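Local coordinates for Trm112p-like protein (PDB 3Q87) that binds zinc and, as the small activator subunit paired with the Mtq2 methyltransferase, probably supports methylation of the translation termination factor eRF1, at residues C24-S29 / V95-L100; R52-V57 / Q71-F76. All blocks are in the same frame, centred on the assembly; numbering follows the deposited sequence.

Contact 1: residues C24-S29 / V95-L100; sequences CEKAES and VVEGSL
The carbonyl oxygen of K26 is gripped by two successive amides, V96 N at 2.9 Å and E97 N at 3.1 Å from K26 O, both in its carbonyl plane. V96 and E97 therefore face one residue, a classic beta bulge, and a second lies where E25 and K26 both meet E97. There E97 O takes K26 N at 3.0 Å, tilted out of the carbonyl plane, and a weak bond from E25 N. The paired bulges sit where each segment turns a corner, at E25 and at E97, so the antiparallel pairing of C24 with G98 passes into that of A27 with V95 in another sheet. C24 SG rests 4.0 Å from V95 CG1 on the face they share with A27, which leans on F63. Over the other face runs the K26 chain, its CG placed between backbone N and carbonyl carbon (chi1 68°) and alongside the E97 methylenes, while E97 OE2 turns away to a hydrogen bond with G113 N. The same lysine passes obliquely over V96, and K26 CD to V96 CG2 is tight at 3.4 Å. Bent at chi3, the chain ends with K26 NZ 3.4 Å from E28 OE2, a salt bridge whose hydrogen bond is weak.

Contact 2: residues R52-V57 / Q71-F76; sequences RLKSLV and QDISSF
A nearly antiparallel helix pair, 52-57 against 71-76, meets here through the side chain of I73, which reaches from 71-76 to the backbone and side chains of 52-57. The axes of the two short segments stay 10.6 Å apart at their closest and run at 164° to each other, so the gap is bridged by side chains, with no hydrogen bond across it. I73 CG1 stands anti to its own carbonyl carbon (chi1 -64°) and the chain beyond it is extended, which carries the CD1 methyl to the surface of helix 52-57. That methyl lies 4.0 Å from L53 CB, and is also 4.1 Å from the backbone atom K54 N. One turn further on, V57 CG2 approaches I73 CD1 at 4.3 Å, and the aliphatic start of the K54 chain brings K54 CG within 4.2 Å of I73 CD1. In the helical part of this Trm112p-like protein the pair joins helix 42-59 to helix 70-78, with helix 84-91 also touching it: F89 meets V57, and I86 meets F76. L53 and I73 interdigitate from opposing helices, and L53 CD1 lies 4.2 Å from I73 CG2. Beyond it the leucine reaches F76, the two side chains running nearly perpendicular. With chi1 at 167° the F76 ring swings out opposite its amide nitrogen, and the leucine methyl meets it obliquely, L53 CD1 lying 4.0 Å from F76 CD2.

Contact 1 is a surface contact between strands, and contact 2 a largely buried one between helices; their centres are about 19 Å apart and their nearest atoms about 7 Å, without touching. Strand 26-29 leads in the chain to helix 42-59, and both segments of contact 2 fall within the loop that contact 1 closes. Their chemistry follows their places: backbone hydrogen bonds hold the strands of contact 1, with the chains of K26 and E97 side by side on one face and K26 paired to E28, whereas contact 2 rests on branched aliphatic groups and one aromatic ring. Both lie away from the zinc site, although strand 98-102 of contact 1 runs on to its ligand C102.

Contact 1: residues C24-S29 / V95-L100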
ATOM      1  N   CYS A  24     -15.186  -3.958  14.257  1.00 22.50           N
ATOM      2  CA  CYS A  24     -15.965  -3.258  13.256  1.00 28.72           C
ATOM      3  C   CYS A  24     -17.140  -2.501  13.867  1.00 36.48           C
ATOM      4  O   CYS A  24     -18.098  -3.109  14.333  1.00 29.57           O
ATOM      5  CB  CYS A  24     -16.467  -4.267  12.228  1.00 29.45           C
ATOM      6  SG  CYS A  24     -17.361  -3.547  10.853  1.00 35.79           S
ATOM      7  N   GLU A  25     -17.064  -1.172  13.881  1.00 30.02           N
ATOM      8  CA  GLU A  25     -18.220  -0.384  14.284  1.00 25.18           C
ATOM      9  C   GLU A  25     -19.247  -0.346  13.153  1.00 38.97           C
ATOM     10  O   GLU A  25     -20.410  -0.699  13.344  1.00 38.80           O
ATOM     11  CB  GLU A  25     -17.829   1.026  14.714  1.00 43.05           C
ATOM     12  CG  GLU A  25     -18.934   1.746  15.481  1.00 60.24           C
ATOM     13  CD  GLU A  25     -19.444   0.937  16.674  1.00 77.30           C
ATOM     14  OE1 GLU A  25     -18.653   0.695  17.616  1.00 73.48           O
ATOM     15  OE2 GLU A  25     -20.638   0.546  16.674  1.00 66.74           O
ATOM     16  N   LYS A  26     -18.832   0.068  11.962  1.00 28.83           N
ATOM     17  CA  LYS A  26     -19.750  -0.038  10.839  1.00 32.71           C
ATOM     18  C   LYS A  26     -19.100  -0.408   9.510  1.00 36.66           C
ATOM     19  O   LYS A  26     -17.979   0.011   9.204  1.00 25.28           O
ATOM     20  CB  LYS A  26     -20.630   1.206  10.716  1.00 45.47           C
ATOM     21  CG  LYS A  26     -19.912   2.460  10.323  1.00 40.61           C
ATOM     22  CD  LYS A  26     -20.888   3.461   9.715  1.00 54.72           C
ATOM     23  CE  LYS A  26     -21.598   2.895   8.484  1.00 53.42           C
ATOM     24  NZ  LYS A  26     -22.111   3.984   7.585  1.00 50.08           N
ATOM     25  N   ALA A  27     -19.830  -1.207   8.736  1.00 26.34           N
ATOM     26  CA  ALA A  27     -19.357  -1.739   7.468  1.00 26.72           C
ATOM     27  C   ALA A  27     -20.460  -1.663   6.426  1.00 30.79           C
ATOM     28  O   ALA A  27     -21.631  -1.828   6.753  1.00 33.53           O
ATOM     29  CB  ALA A  27     -18.924  -3.181   7.641  1.00 25.40           C
ATOM     30  N   GLU A  28     -20.077  -1.429   5.174  1.00 26.83           N
ATOM     31  CA  GLU A  28     -21.024  -1.364   4.067  1.00 33.51           C
ATOM     32  C   GLU A  28     -20.673  -2.411   3.021  1.00 33.39           C
ATOM     33  O   GLU A  28     -19.522  -2.835   2.911  1.00 28.56           O
ATOM     34  CB  GLU A  28     -21.026   0.035   3.446  1.00 38.56           C
ATOM     35  CG  GLU A  28     -21.510   1.123   4.402  1.00 51.07           C
ATOM     36  CD  GLU A  28     -21.435   2.527   3.814  1.00 56.65           C
ATOM     37  OE1 GLU A  28     -20.616   2.752   2.895  1.00 55.34           O
ATOM     38  OE2 GLU A  28     -22.190   3.410   4.282  1.00 54.33           O
ATOM     39  N   SER A  29     -21.666  -2.863   2.268  1.00 39.13           N
ATOM     40  CA  SER A  29     -21.386  -3.808   1.202  1.00 39.90           C
ATOM     41  C   SER A  29     -20.899  -3.006   0.001  1.00 44.54           C
ATOM     42  O   SER A  29     -21.296  -1.855  -0.185  1.00 39.60           O
ATOM     43  CB  SER A  29     -22.621  -4.641   0.851  1.00 51.71           C
ATOM     44  OG  SER A  29     -23.493  -3.915   0.004  1.00 58.22           O
ATOM     45  N   VAL A  95     -15.075  -1.827   5.594  1.00 18.57           N
ATOM     46  CA  VAL A  95     -15.212  -1.344   6.954  1.00 23.49           C
ATOM     47  C   VAL A  95     -14.974   0.156   6.920  1.00 29.18           C
ATOM     48  O   VAL A  95     -13.884   0.605   6.561  1.00 19.09           O
ATOM     49  CB  VAL A  95     -14.191  -2.011   7.914  1.00 22.30           C
ATOM     50  CG1 VAL A  95     -14.353  -1.474   9.327  1.00 20.11           C
ATOM     51  CG2 VAL A  95     -14.353  -3.511   7.905  1.00 24.98           C
ATOM     52  N   VAL A  96     -15.992   0.939   7.268  1.00 22.35           N
ATOM     53  CA  VAL A  96     -15.821   2.382   7.257  1.00 23.63           C
ATOM     54  C   VAL A  96     -15.365   2.863   8.633  1.00 23.43           C
ATOM     55  O   VAL A  96     -14.560   3.779   8.737  1.00 22.34           O
ATOM     56  CB  VAL A  96     -17.096   3.145   6.774  1.00 29.36           C
ATOM     57  CG1 VAL A  96     -17.745   2.430   5.589  1.00 30.11           C
ATOM     58  CG2 VAL A  96     -18.075   3.267   7.881  1.00 38.36           C
ATOM     59  N   GLU A  97     -15.854   2.214   9.685  1.00 24.30           N
ATOM     60  CA  GLU A  97     -15.508   2.592  11.051  1.00 29.74           C
ATOM     61  C   GLU A  97     -15.146   1.358  11.868  1.00 21.78           C
ATOM     62  O   GLU A  97     -15.877   0.379  11.871  1.00 21.95           O
ATOM     63  CB  GLU A  97     -16.669   3.335  11.716  1.00 31.29           C
ATOM     64  CG  GLU A  97     -17.115   4.590  10.974  1.00 42.20           C
ATOM     65  CD  GLU A  97     -16.135   5.753  11.106  1.00 46.55           C
ATOM     66  OE1 GLU A  97     -15.430   5.839  12.140  1.00 45.93           O
ATOM     67  OE2 GLU A  97     -16.082   6.587  10.173  1.00 40.63           O
ATOM     68  N   GLY A  98     -14.004   1.404  12.543  1.00 20.20           N
ATOM     69  CA  GLY A  98     -13.563   0.269  13.329  1.00 26.39           C
ATOM     70  C   GLY A  98     -12.114   0.375  13.753  1.00 20.55           C
ATOM     71  O   GLY A  98     -11.581   1.475  13.901  1.00 21.58           O
ATOM     72  N   SER A  99     -11.470  -0.775  13.923  1.00 16.72           N
ATOM     73  CA  SER A  99     -10.106  -0.820  14.445  1.00 17.67           C
ATOM     74  C   SER A  99      -9.393  -2.110  14.068  1.00 20.59           C
ATOM     75  O   SER A  99     -10.026  -3.155  13.865  1.00 22.00           O
ATOM     76  CB  SER A  99     -10.125  -0.713  15.971  1.00 21.69           C
ATOM     77  OG  SER A  99     -10.174   0.639  16.381  1.00 45.52           O
ATOM     78  N   LEU A 100      -8.069  -2.031  14.005  1.00 17.10           N
ATOM     79  CA  LEU A 100      -7.227  -3.204  13.863  1.00 13.45           C
ATOM     80  C   LEU A 100      -6.291  -3.258  15.064  1.00 16.27           C
ATOM     81  O   LEU A 100      -5.632  -2.275  15.369  1.00 18.89           O
ATOM     82  CB  LEU A 100      -6.406  -3.120  12.577  1.00 14.74           C
ATOM     83  CG  LEU A 100      -7.200  -3.117  11.270  1.00 19.85           C
ATOM     84  CD1 LEU A 100      -6.262  -2.900  10.095  1.00 16.87           C
ATOM     85  CD2 LEU A 100      -8.008  -4.413  11.099  1.00 21.01           C
TER

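Contact 2: residues R52-V57 / Q71-F76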
ATOM      1  N   ARG A  52      -7.314 -16.450   9.620  1.00 31.39           N
ATOM      2  CA  ARG A  52      -7.623 -15.044   9.359  1.00 29.90           C
ATOM      3  C   ARG A  52      -9.080 -14.864   8.925  1.00 29.49           C
ATOM      4  O   ARG A  52      -9.745 -13.902   9.337  1.00 29.46           O
ATOM      5  CB  ARG A  52      -6.643 -14.417   8.350  1.00 21.83           C
ATOM      6  CG  ARG A  52      -5.233 -14.260   8.902  1.00 27.95           C
ATOM      7  CD  ARG A  52      -4.408 -13.241   8.129  1.00 25.07           C
ATOM      8  NE  ARG A  52      -3.216 -12.853   8.874  1.00 26.11           N
ATOM      9  CZ  ARG A  52      -2.041 -13.488   8.829  1.00 30.70           C
ATOM     10  NH1 ARG A  52      -1.870 -14.555   8.064  1.00 25.58           N
ATOM     11  NH2 ARG A  52      -1.020 -13.043   9.555  1.00 38.28           N
ATOM     12  N   LEU A  53      -9.578 -15.802   8.119  1.00 27.02           N
ATOM     13  CA  LEU A  53     -10.966 -15.769   7.663  1.00 23.30           C
ATOM     14  C   LEU A  53     -11.961 -15.963   8.803  1.00 27.03           C
ATOM     15  O   LEU A  53     -12.976 -15.273   8.881  1.00 23.91           O
ATOM     16  CB  LEU A  53     -11.204 -16.840   6.600  1.00 31.17           C
ATOM     17  CG  LEU A  53     -10.420 -16.675   5.300  1.00 29.00           C
ATOM     18  CD1 LEU A  53     -10.772 -17.790   4.342  1.00 33.40           C
ATOM     19  CD2 LEU A  53     -10.729 -15.327   4.681  1.00 29.99           C
ATOM     20  N   LYS A  54     -11.680 -16.940   9.660  1.00 29.37           N
ATOM     21  CA  LYS A  54     -12.474 -17.165  10.861  1.00 32.88           C
ATOM     22  C   LYS A  54     -12.485 -15.929  11.746  1.00 22.03           C
ATOM     23  O   LYS A  54     -13.518 -15.545  12.279  1.00 26.91           O
ATOM     24  CB  LYS A  54     -11.911 -18.348  11.650  1.00 32.83           C
ATOM     25  CG  LYS A  54     -12.068 -19.682  10.960  1.00 32.32           C
ATOM     26  CD  LYS A  54     -11.445 -20.800  11.799  1.00 48.80           C
ATOM     27  CE  LYS A  54     -11.701 -22.172  11.178  1.00 51.53           C
ATOM     28  NZ  LYS A  54     -10.737 -23.210  11.654  1.00 60.48           N
ATOM     29  N   SER A  55     -11.321 -15.314  11.908  1.00 24.59           N
ATOM     30  CA  SER A  55     -11.203 -14.075  12.673  1.00 25.80           C
ATOM     31  C   SER A  55     -12.069 -12.956  12.077  1.00 21.84           C
ATOM     32  O   SER A  55     -12.803 -12.271  12.788  1.00 22.81           O
ATOM     33  CB  SER A  55      -9.734 -13.636  12.733  1.00 27.02           C
ATOM     34  OG  SER A  55      -9.570 -12.475  13.534  1.00 31.19           O
ATOM     35  N   LEU A  56     -11.967 -12.767  10.765  1.00 22.81           N
ATOM     36  CA  LEU A  56     -12.790 -11.788  10.071  1.00 20.25           C
ATOM     37  C   LEU A  56     -14.279 -12.094  10.204  1.00 25.98           C
ATOM     38  O   LEU A  56     -15.079 -11.196  10.455  1.00 24.29           O
ATOM     39  CB  LEU A  56     -12.414 -11.728   8.589  1.00 21.35           C
ATOM     40  CG  LEU A  56     -11.154 -10.919   8.282  1.00 24.22           C
ATOM     41  CD1 LEU A  56     -10.676 -11.158   6.847  1.00 20.82           C
ATOM     42  CD2 LEU A  56     -11.429  -9.441   8.538  1.00 21.80           C
ATOM     43  N   VAL A  57     -14.658 -13.355  10.020  1.00 28.18           N
ATOM     44  CA  VAL A  57     -16.077 -13.701  10.067  1.00 25.49           C
ATOM     45  C   VAL A  57     -16.665 -13.358  11.433  1.00 30.09           C
ATOM     46  O   VAL A  57     -17.775 -12.839  11.535  1.00 28.22           O
ATOM     47  CB  VAL A  57     -16.326 -15.170   9.720  1.00 28.91           C
ATOM     48  CG1 VAL A  57     -17.631 -15.648  10.338  1.00 37.67           C
ATOM     49  CG2 VAL A  57     -16.346 -15.348   8.207  1.00 36.64           C
ATOM     50  N   GLN A  71     -18.198 -24.007   5.832  1.00 50.79           N
ATOM     51  CA  GLN A  71     -17.898 -24.787   4.646  1.00 56.45           C
ATOM     52  C   GLN A  71     -17.132 -23.941   3.635  1.00 49.25           C
ATOM     53  O   GLN A  71     -16.098 -24.360   3.111  1.00 47.57           O
ATOM     54  CB  GLN A  71     -19.190 -25.336   4.042  1.00 51.73           C
ATOM     55  CG  GLN A  71     -18.992 -26.539   3.142  1.00 63.16           C
ATOM     56  CD  GLN A  71     -20.187 -27.476   3.154  1.00 82.49           C
ATOM     57  OE1 GLN A  71     -20.833 -27.694   2.126  1.00 87.53           O
ATOM     58  NE2 GLN A  71     -20.491 -28.033   4.324  1.00 76.07           N
ATOM     59  N   ASP A  72     -17.639 -22.741   3.379  1.00 49.93           N
ATOM     60  CA  ASP A  72     -17.007 -21.828   2.432  1.00 51.43           C
ATOM     61  C   ASP A  72     -15.522 -21.690   2.756  1.00 44.98           C
ATOM     62  O   ASP A  72     -14.671 -21.644   1.864  1.00 39.42           O
ATOM     63  CB  ASP A  72     -17.676 -20.453   2.476  1.00 50.35           C
ATOM     64  CG  ASP A  72     -19.192 -20.535   2.534  1.00 60.69           C
ATOM     65  OD1 ASP A  72     -19.724 -21.587   2.955  1.00 69.13           O
ATOM     66  OD2 ASP A  72     -19.854 -19.534   2.168  1.00 48.09           O
ATOM     67  N   ILE A  73     -15.221 -21.640   4.049  1.00 42.37           N
ATOM     68  CA  ILE A  73     -13.856 -21.473   4.513  1.00 42.55           C
ATOM     69  C   ILE A  73     -13.037 -22.752   4.377  1.00 52.08           C
ATOM     70  O   ILE A  73     -11.915 -22.729   3.865  1.00 43.50           O
ATOM     71  CB  ILE A  73     -13.825 -21.010   5.973  1.00 39.49           C
ATOM     72  CG1 ILE A  73     -14.471 -19.630   6.106  1.00 41.32           C
ATOM     73  CG2 ILE A  73     -12.399 -20.996   6.496  1.00 35.89           C
ATOM     74  CD1 ILE A  73     -14.391 -19.059   7.505  1.00 37.21           C
ATOM     75  N   SER A  74     -13.593 -23.863   4.854  1.00 48.02           N
ATOM     76  CA  SER A  74     -12.915 -25.153   4.782  1.00 45.77           C
ATOM     77  C   SER A  74     -12.647 -25.527   3.333  1.00 42.21           C
ATOM     78  O   SER A  74     -11.546 -25.943   2.983  1.00 39.11           O
ATOM     79  CB  SER A  74     -13.762 -26.238   5.452  1.00 55.36           C
ATOM     80  OG  SER A  74     -15.067 -26.276   4.890  1.00 45.33           O
ATOM     81  N   SER A  75     -13.657 -25.362   2.488  1.00 46.95           N
ATOM     82  CA  SER A  75     -13.499 -25.668   1.074  1.00 52.53           C
ATOM     83  C   SER A  75     -12.431 -24.792   0.413  1.00 51.16           C
ATOM     84  O   SER A  75     -11.674 -25.272  -0.427  1.00 50.71           O
ATOM     85  CB  SER A  75     -14.837 -25.581   0.335  1.00 46.49           C
ATOM     86  OG  SER A  75     -15.352 -24.264   0.345  1.00 68.73           O
ATOM     87  N   PHE A  76     -12.359 -23.517   0.793  1.00 50.45           N
ATOM     88  CA  PHE A  76     -11.320 -22.639   0.251  1.00 42.05           C
ATOM     89  C   PHE A  76      -9.939 -23.121   0.668  1.00 39.80           C
ATOM     90  O   PHE A  76      -8.990 -23.096  -0.117  1.00 49.33           O
ATOM     91  CB  PHE A  76     -11.510 -21.184   0.690  1.00 47.13           C
ATOM     92  CG  PHE A  76     -10.307 -20.313   0.424  1.00 44.55           C
ATOM     93  CD1 PHE A  76     -10.111 -19.734  -0.820  1.00 50.62           C
ATOM     94  CD2 PHE A  76      -9.356 -20.100   1.411  1.00 46.59           C
ATOM     95  CE1 PHE A  76      -9.001 -18.944  -1.068  1.00 40.73           C
ATOM     96  CE2 PHE A  76      -8.250 -19.308   1.172  1.00 43.97           C
ATOM     97  CZ  PHE A  76      -8.070 -18.732  -0.072  1.00 52.87           C
TER